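Local structure of uracil-DNA glycosylase (Epstein-Barr virus, 6LYJ) at residues M72-F77 and G144-N149; C54-R59 and P66-C71. The protein belongs to the uracil-DNA glycosylase superfamily, whose members are compact alpha/beta proteins built round a central parallel beta-sheet. All blocks are in the same frame, centred on the assembly; numbering follows the deposited sequence.

Contact 1: residues M72-F77 and G144-N149; sequences MAWARF and GVLLLN
Trp74 lies against strand 145-149 with its indole presented to two leucines from two different directions. Leu148 comes over a face: its CD1 stands 3.8 Å from the centroid of the six-membered ring of Trp74 and only 4° off the ring normal, a CH-pi contact centred so well that the ring carbons are nearly equidistant from the methyl. On the opposite face, offset toward the rim, sits CB of Ala75. Leu146 instead meets the ring at its edge, close to the plane, where its CD1 approaches CE3 of Trp74 to 3.8 Å; the same methyl lies 3.3 Å from the carbonyl O of Trp74. Strand 145-149 is an outermost strand of the parallel four-stranded sheet, paired with strand 85-89, and the short 3-10 turn 73-75 lays the indole against it. A chi1 of 55° sets the ring of Trp74 between its backbone N and carbonyl carbon, while the backbone brings its CB within 3.5 Å of Leu147 O. The backbones are linked through a water that accepts from Leu147 N at 3.0 Å and can donate to Trp74 O at 2.9 Å. Beyond the pair, Trp34 meets the indole edge-to-face, and helix 167-181 packs on Leu146 and Leu148.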
ATOM      1  N   MET A  72      -3.641 -11.889  11.067  1.00 17.06           N
ATOM      2  CA  MET A  72      -4.768 -12.456  10.333  1.00 14.76           C
ATOM      3  C   MET A  72      -6.070 -11.700  10.576  1.00 15.04           C
ATOM      4  O   MET A  72      -7.150 -12.245  10.324  1.00 15.78           O
ATOM      5  CB  MET A  72      -4.953 -13.934  10.690  1.00 13.99           C
ATOM      6  CG  MET A  72      -3.746 -14.813  10.403  1.00 16.23           C
ATOM      7  SD  MET A  72      -3.257 -14.806   8.664  1.00 20.66           S
ATOM      8  CE  MET A  72      -1.838 -15.899   8.709  1.00 18.20           C
ATOM      9  N   ALA A  73      -5.997 -10.467  11.090  1.00 13.97           N
ATOM     10  CA  ALA A  73      -7.222  -9.717  11.359  1.00 16.84           C
ATOM     11  C   ALA A  73      -8.063  -9.542  10.103  1.00 15.30           C
ATOM     12  O   ALA A  73      -9.298  -9.537  10.178  1.00 17.71           O
ATOM     13  CB  ALA A  73      -6.890  -8.352  11.967  1.00 14.51           C
ATOM     14  N   TRP A  74      -7.412  -9.421   8.940  1.00 15.09           N
ATOM     15  CA  TRP A  74      -8.111  -9.280   7.667  1.00 17.13           C
ATOM     16  C   TRP A  74      -9.058 -10.434   7.375  1.00 19.74           C
ATOM     17  O   TRP A  74      -9.935 -10.298   6.515  1.00 23.21           O
ATOM     18  CB  TRP A  74      -7.099  -9.175   6.526  1.00 10.96           C
ATOM     19  CG  TRP A  74      -6.141 -10.327   6.498  1.00 17.04           C
ATOM     20  CD1 TRP A  74      -4.936 -10.409   7.137  1.00 14.17           C
ATOM     21  CD2 TRP A  74      -6.322 -11.577   5.823  1.00 19.19           C
ATOM     22  NE1 TRP A  74      -4.347 -11.624   6.887  1.00 15.24           N
ATOM     23  CE2 TRP A  74      -5.178 -12.362   6.085  1.00 19.05           C
ATOM     24  CE3 TRP A  74      -7.331 -12.104   5.013  1.00 20.78           C
ATOM     25  CZ2 TRP A  74      -5.021 -13.647   5.570  1.00 15.78           C
ATOM     26  CZ3 TRP A  74      -7.170 -13.382   4.500  1.00 21.48           C
ATOM     27  CH2 TRP A  74      -6.026 -14.138   4.782  1.00 14.94           C
ATOM     28  N   ALA A  75      -8.901 -11.566   8.054  1.00 17.55           N
ATOM     29  CA  ALA A  75      -9.729 -12.733   7.800  1.00 17.39           C
ATOM     30  C   ALA A  75     -10.890 -12.880   8.775  1.00 15.10           C
ATOM     31  O   ALA A  75     -11.681 -13.814   8.626  1.00 19.70           O
ATOM     32  CB  ALA A  75      -8.866 -13.998   7.835  1.00 16.48           C
ATOM     33  N   ARG A  76     -11.014 -11.996   9.765  1.00 16.42           N
ATOM     34  CA  ARG A  76     -11.953 -12.199  10.863  1.00 16.62           C
ATOM     35  C   ARG A  76     -13.206 -11.328  10.791  1.00 21.02           C
ATOM     36  O   ARG A  76     -14.009 -11.362  11.726  1.00 23.40           O
ATOM     37  CB  ARG A  76     -11.255 -11.973  12.206  1.00 21.02           C
ATOM     38  CG  ARG A  76     -10.101 -12.931  12.483  1.00 23.79           C
ATOM     39  CD  ARG A  76      -9.710 -12.926  13.961  1.00 26.82           C
ATOM     40  NE  ARG A  76      -9.043 -11.692  14.376  1.00 23.66           N
ATOM     41  CZ  ARG A  76      -7.728 -11.565  14.509  1.00 20.78           C
ATOM     42  NH1 ARG A  76      -6.933 -12.597  14.259  1.00 19.18           N
ATOM     43  NH2 ARG A  76      -7.205 -10.407  14.898  1.00 18.20           N
ATOM     44  N   PHE A  77     -13.419 -10.571   9.712  1.00 21.83           N
ATOM     45  CA  PHE A  77     -14.536  -9.632   9.699  1.00 22.85           C
ATOM     46  C   PHE A  77     -15.761 -10.136   8.948  1.00 25.05           C
ATOM     47  O   PHE A  77     -16.833  -9.536   9.077  1.00 21.11           O
ATOM     48  CB  PHE A  77     -14.114  -8.290   9.080  1.00 18.04           C
ATOM     49  CG  PHE A  77     -13.237  -7.450   9.964  1.00 17.80           C
ATOM     50  CD1 PHE A  77     -11.873  -7.672  10.030  1.00 16.02           C
ATOM     51  CD2 PHE A  77     -13.783  -6.419  10.719  1.00 18.77           C
ATOM     52  CE1 PHE A  77     -11.067  -6.888  10.838  1.00 21.56           C
ATOM     53  CE2 PHE A  77     -12.984  -5.635  11.533  1.00 21.12           C
ATOM     54  CZ  PHE A  77     -11.625  -5.869  11.593  1.00 24.28           C
ATOM     55  N   GLY A 144     -17.802  -7.481   3.661  1.00 18.90           N
ATOM     56  CA  GLY A 144     -17.246  -8.364   2.655  1.00 20.00           C
ATOM     57  C   GLY A 144     -16.172  -7.779   1.768  1.00 18.47           C
ATOM     58  O   GLY A 144     -15.907  -8.334   0.695  1.00 18.88           O
ATOM     59  N   VAL A 145     -15.532  -6.689   2.170  1.00 18.10           N
ATOM     60  CA  VAL A 145     -14.349  -6.197   1.470  1.00 18.76           C
ATOM     61  C   VAL A 145     -13.127  -6.809   2.140  1.00 16.49           C
ATOM     62  O   VAL A 145     -12.860  -6.550   3.318  1.00 16.63           O
ATOM     63  CB  VAL A 145     -14.281  -4.663   1.481  1.00 16.50           C
ATOM     64  CG1 VAL A 145     -13.023  -4.187   0.765  1.00 17.30           C
ATOM     65  CG2 VAL A 145     -15.524  -4.063   0.828  1.00 13.48           C
ATOM     66  N   LEU A 146     -12.387  -7.629   1.396  1.00 16.19           N
ATOM     67  CA  LEU A 146     -11.179  -8.256   1.915  1.00 14.56           C
ATOM     68  C   LEU A 146      -9.991  -7.347   1.628  1.00 16.27           C
ATOM     69  O   LEU A 146      -9.651  -7.108   0.464  1.00 14.32           O
ATOM     70  CB  LEU A 146     -10.968  -9.642   1.303  1.00 17.01           C
ATOM     71  CG  LEU A 146      -9.938 -10.504   2.037  1.00 14.87           C
ATOM     72  CD1 LEU A 146     -10.523 -10.969   3.364  1.00 14.02           C
ATOM     73  CD2 LEU A 146      -9.485 -11.698   1.205  1.00 12.54           C
ATOM     74  N   LEU A 147      -9.371  -6.840   2.691  1.00 16.46           N
ATOM     75  CA  LEU A 147      -8.251  -5.906   2.604  1.00 15.32           C
ATOM     76  C   LEU A 147      -6.973  -6.703   2.845  1.00 14.89           C
ATOM     77  O   LEU A 147      -6.476  -6.799   3.968  1.00 13.34           O
ATOM     78  CB  LEU A 147      -8.423  -4.775   3.613  1.00 19.89           C
ATOM     79  CG  LEU A 147      -9.666  -3.904   3.385  1.00 19.39           C
ATOM     80  CD1 LEU A 147     -10.096  -3.213   4.669  1.00 18.42           C
ATOM     81  CD2 LEU A 147      -9.399  -2.882   2.287  1.00 19.01           C
ATOM     82  N   LEU A 148      -6.440  -7.280   1.771  1.00 12.72           N
ATOM     83  CA  LEU A 148      -5.403  -8.301   1.843  1.00 10.08           C
ATOM     84  C   LEU A 148      -4.061  -7.729   1.403  1.00 13.31           C
ATOM     85  O   LEU A 148      -3.867  -7.421   0.222  1.00 15.30           O
ATOM     86  CB  LEU A 148      -5.785  -9.503   0.982  1.00 16.34           C
ATOM     87  CG  LEU A 148      -4.744 -10.619   0.919  1.00 16.21           C
ATOM     88  CD1 LEU A 148      -4.497 -11.189   2.306  1.00 16.59           C
ATOM     89  CD2 LEU A 148      -5.198 -11.708  -0.056  1.00 15.45           C
ATOM     90  N   ASN A 149      -3.137  -7.601   2.351  1.00 14.18           N
ATOM     91  CA  ASN A 149      -1.731  -7.367   2.042  1.00 14.28           C
ATOM     92  C   ASN A 149      -1.100  -8.664   1.556  1.00 14.34           C
ATOM     93  O   ASN A 149      -1.288  -9.719   2.170  1.00 14.66           O
ATOM     94  CB  ASN A 149      -0.984  -6.856   3.276  1.00 12.70           C
ATOM     95  CG  ASN A 149      -1.178  -5.374   3.513  1.00 15.04           C
ATOM     96  OD1 ASN A 149      -1.351  -4.598   2.574  1.00 15.06           O
ATOM     97  ND2 ASN A 149      -1.145  -4.971   4.780  1.00 19.08           N
TER
HETATM   98  O   HOH W   1     -10.480  -7.761   5.322  1.00 10.11           O

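Contact 2: residues C54-R59 and P66-C71; sequences CVRRLR and PEEDMC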
ATOM      1  N   CYS A  54       8.776 -19.125  11.140  1.00 19.86           N
ATOM      2  CA  CYS A  54       9.820 -18.172  10.774  1.00 17.79           C
ATOM      3  C   CYS A  54       9.555 -16.812  11.404  1.00 21.81           C
ATOM      4  O   CYS A  54      10.464 -16.185  11.970  1.00 19.69           O
ATOM      5  CB  CYS A  54       9.904 -18.050   9.251  1.00 18.08           C
ATOM      6  SG  CYS A  54      11.107 -16.835   8.662  1.00 21.53           S
ATOM      7  N   VAL A  55       8.313 -16.330  11.295  1.00 13.68           N
ATOM      8  CA  VAL A  55       7.980 -15.041  11.899  1.00 13.54           C
ATOM      9  C   VAL A  55       8.166 -15.100  13.412  1.00 21.62           C
ATOM     10  O   VAL A  55       8.641 -14.140  14.033  1.00 20.93           O
ATOM     11  CB  VAL A  55       6.548 -14.615  11.520  1.00 21.26           C
ATOM     12  CG1 VAL A  55       6.191 -13.292  12.191  1.00 21.00           C
ATOM     13  CG2 VAL A  55       6.402 -14.496  10.009  1.00 12.40           C
ATOM     14  N   ARG A  56       7.788 -16.225  14.032  1.00 22.73           N
ATOM     15  CA  ARG A  56       7.983 -16.376  15.474  1.00 25.32           C
ATOM     16  C   ARG A  56       9.456 -16.281  15.858  1.00 22.19           C
ATOM     17  O   ARG A  56       9.799 -15.686  16.885  1.00 19.17           O
ATOM     18  CB  ARG A  56       7.390 -17.697  15.965  1.00 25.01           C
ATOM     19  CG  ARG A  56       5.876 -17.690  16.058  1.00 30.35           C
ATOM     20  CD  ARG A  56       5.373 -18.856  16.887  1.00 37.05           C
ATOM     21  NE  ARG A  56       3.915 -18.906  16.919  1.00 38.42           N
ATOM     22  CZ  ARG A  56       3.196 -19.944  16.509  1.00 40.00           C
ATOM     23  NH1 ARG A  56       3.803 -21.032  16.054  1.00 41.09           N
ATOM     24  NH2 ARG A  56       1.873 -19.900  16.572  1.00 41.10           N
ATOM     25  N   ARG A  57      10.340 -16.876  15.052  1.00 18.97           N
ATOM     26  CA  ARG A  57      11.770 -16.752  15.323  1.00 19.29           C
ATOM     27  C   ARG A  57      12.236 -15.312  15.165  1.00 26.27           C
ATOM     28  O   ARG A  57      13.025 -14.812  15.978  1.00 25.61           O
ATOM     29  CB  ARG A  57      12.582 -17.664  14.401  1.00 17.69           C
ATOM     30  CG  ARG A  57      12.430 -19.154  14.662  1.00 19.41           C
ATOM     31  CD  ARG A  57      13.467 -19.959  13.880  1.00 20.04           C
ATOM     32  NE  ARG A  57      13.477 -19.644  12.452  1.00 19.69           N
ATOM     33  CZ  ARG A  57      12.683 -20.211  11.547  1.00 21.92           C
ATOM     34  NH1 ARG A  57      11.791 -21.121  11.913  1.00 16.46           N
ATOM     35  NH2 ARG A  57      12.775 -19.856  10.271  1.00 15.88           N
ATOM     36  N   LEU A  58      11.765 -14.632  14.116  1.00 25.16           N
ATOM     37  CA  LEU A  58      12.197 -13.258  13.878  1.00 24.81           C
ATOM     38  C   LEU A  58      11.691 -12.303  14.955  1.00 22.51           C
ATOM     39  O   LEU A  58      12.329 -11.278  15.217  1.00 20.99           O
ATOM     40  CB  LEU A  58      11.734 -12.796  12.496  1.00 24.65           C
ATOM     41  CG  LEU A  58      12.338 -13.545  11.304  1.00 22.83           C
ATOM     42  CD1 LEU A  58      11.566 -13.243  10.030  1.00 19.40           C
ATOM     43  CD2 LEU A  58      13.803 -13.173  11.144  1.00 22.77           C
ATOM     44  N   ARG A  59      10.564 -12.623  15.598  1.00 23.85           N
ATOM     45  CA  ARG A  59       9.985 -11.705  16.578  1.00 24.98           C
ATOM     46  C   ARG A  59      10.834 -11.563  17.837  1.00 29.98           C
ATOM     47  O   ARG A  59      10.758 -10.529  18.512  1.00 26.69           O
ATOM     48  CB  ARG A  59       8.578 -12.162  16.965  1.00 24.91           C
ATOM     49  CG  ARG A  59       7.479 -11.535  16.141  1.00 27.76           C
ATOM     50  CD  ARG A  59       6.112 -11.856  16.715  1.00 27.13           C
ATOM     51  NE  ARG A  59       5.112 -11.929  15.656  1.00 23.07           N
ATOM     52  CZ  ARG A  59       4.500 -10.871  15.139  1.00 20.42           C
ATOM     53  NH1 ARG A  59       4.769  -9.656  15.599  1.00 23.34           N
ATOM     54  NH2 ARG A  59       3.609 -11.029  14.174  1.00 21.84           N
ATOM     55  N   PRO A  66       2.239  -6.687  12.085  1.00 22.99           N
ATOM     56  CA  PRO A  66       1.617  -6.399  13.381  1.00 20.28           C
ATOM     57  C   PRO A  66       1.934  -7.509  14.381  1.00 17.64           C
ATOM     58  O   PRO A  66       2.786  -8.357  14.089  1.00 14.93           O
ATOM     59  CB  PRO A  66       0.126  -6.341  13.054  1.00 24.86           C
ATOM     60  CG  PRO A  66      -0.034  -7.177  11.838  1.00 24.58           C
ATOM     61  CD  PRO A  66       1.262  -7.141  11.080  1.00 23.13           C
ATOM     62  N   GLU A  67       1.292  -7.491  15.547  1.00 15.49           N
ATOM     63  CA  GLU A  67       1.407  -8.607  16.473  1.00 18.00           C
ATOM     64  C   GLU A  67       0.878  -9.884  15.826  1.00 18.30           C
ATOM     65  O   GLU A  67       0.088  -9.851  14.878  1.00 21.05           O
ATOM     66  CB  GLU A  67       0.651  -8.319  17.772  1.00 23.85           C
ATOM     67  CG  GLU A  67       1.325  -7.280  18.646  1.00 30.96           C
ATOM     68  CD  GLU A  67       2.647  -7.769  19.205  1.00 40.89           C
ATOM     69  OE1 GLU A  67       2.651  -8.797  19.916  1.00 45.17           O
ATOM     70  OE2 GLU A  67       3.686  -7.141  18.910  1.00 42.00           O
ATOM     71  N   GLU A  68       1.331 -11.023  16.353  1.00 18.35           N
ATOM     72  CA  GLU A  68       0.943 -12.310  15.782  1.00 21.30           C
ATOM     73  C   GLU A  68      -0.573 -12.470  15.733  1.00 23.89           C
ATOM     74  O   GLU A  68      -1.120 -12.939  14.728  1.00 27.11           O
ATOM     75  CB  GLU A  68       1.574 -13.457  16.571  1.00 18.73           C
ATOM     76  CG  GLU A  68       1.132 -14.824  16.067  1.00 23.05           C
ATOM     77  CD  GLU A  68       1.790 -15.973  16.798  1.00 28.02           C
ATOM     78  OE1 GLU A  68       2.750 -16.547  16.249  1.00 33.35           O
ATOM     79  OE2 GLU A  68       1.364 -16.289  17.925  1.00 35.62           O
ATOM     80  N   ASP A  69      -1.270 -12.079  16.801  1.00 21.95           N
ATOM     81  CA  ASP A  69      -2.717 -12.254  16.849  1.00 25.76           C
ATOM     82  C   ASP A  69      -3.472 -11.171  16.087  1.00 24.33           C
ATOM     83  O   ASP A  69      -4.706 -11.133  16.143  1.00 25.23           O
ATOM     84  CB  ASP A  69      -3.197 -12.314  18.305  1.00 30.52           C
ATOM     85  CG  ASP A  69      -2.965 -11.014  19.068  1.00 36.97           C
ATOM     86  OD1 ASP A  69      -2.505 -10.013  18.476  1.00 35.82           O
ATOM     87  OD2 ASP A  69      -3.254 -10.998  20.284  1.00 40.50           O
ATOM     88  N   MET A  70      -2.759 -10.289  15.388  1.00 21.12           N
ATOM     89  CA  MET A  70      -3.374  -9.335  14.483  1.00 18.64           C
ATOM     90  C   MET A  70      -2.995  -9.548  13.026  1.00 18.44           C
ATOM     91  O   MET A  70      -3.596  -8.910  12.156  1.00 22.44           O
ATOM     92  CB  MET A  70      -3.020  -7.896  14.893  1.00 18.98           C
ATOM     93  CG  MET A  70      -3.604  -7.468  16.232  1.00 24.42           C
ATOM     94  SD  MET A  70      -5.413  -7.510  16.259  1.00 25.46           S
ATOM     95  CE  MET A  70      -5.794  -6.279  15.011  1.00 25.24           C
ATOM     96  N   CYS A  71      -2.016 -10.410  12.725  1.00 20.39           N
ATOM     97  CA  CYS A  71      -1.598 -10.539  11.333  1.00 20.95           C
ATOM     98  C   CYS A  71      -2.646 -11.228  10.467  1.00 18.07           C
ATOM     99  O   CYS A  71      -2.556 -11.139   9.239  1.00 17.44           O
ATOM    100  CB  CYS A  71      -0.258 -11.281  11.226  1.00 19.88           C
ATOM    101  SG  CYS A  71      -0.290 -13.067  11.528  1.00 27.26           S
TER
HETATM  102  O   HOH W   2       5.029 -14.594  15.591  1.00 35.76           O
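Two arginines one helical turn apart, Arg56 and Arg59, reach from the last turns of helix 42-59 to the loop 66-71, each with a different kind of bond. Arg59 makes the charged-to-neutral hydrogen bonds, its guanidinium gripping the backbone carbonyl of Pro66 end-on: NH1 and NH2 each stand 2.8 Å from Pro66 O. That oxygen lies only 6° out of the guanidinium plane, and the two hydrogen bonds are bent, as expected when both converge on one acceptor. The Arg59 chain is bent at chi3, and Glu68 N lies over one face of the guanidinium without bonding to it, since both are donors. The loop enters through a cis peptide bond before Pro66, having left the short strand 64-65, so the two-nitrogen grip on one oxygen joins the helix to the start of this connection. The one salt bridge of the contact joins Arg56 NE and Glu68 OE1 at 2.7 Å, though as a hydrogen bond it is weak. Guanidinium and carboxylate are turned 80° against each other, and the extended Glu68 side chain carries its acid across to the helix. Solvent supplies the third kind: a water accepts from Arg59 NE at 2.7 Å and donates to Glu68 OE1 at 3.1 Å.

In the fold
Followed from the N terminus, the chain passes helix 32-38, runs along helix 42-59, turns through strand 64-65 and comes back beside the helix end, where contact 2 closes a short loop at the surface. The same connection continues directly into 72-77, which opens contact 1; its partner 144-149 arrives only after strand 85-89 and helices 113-125 and 138-142, making this a much longer, buried closure. The two contacts therefore neither nest nor cross but follow in series, their centres about 17 Å apart. A probable hydrogen bond from Arg76 to Asp69 O joins them locally. Together they tether one loop to helix 42-59 and to the edge of the parallel sheet.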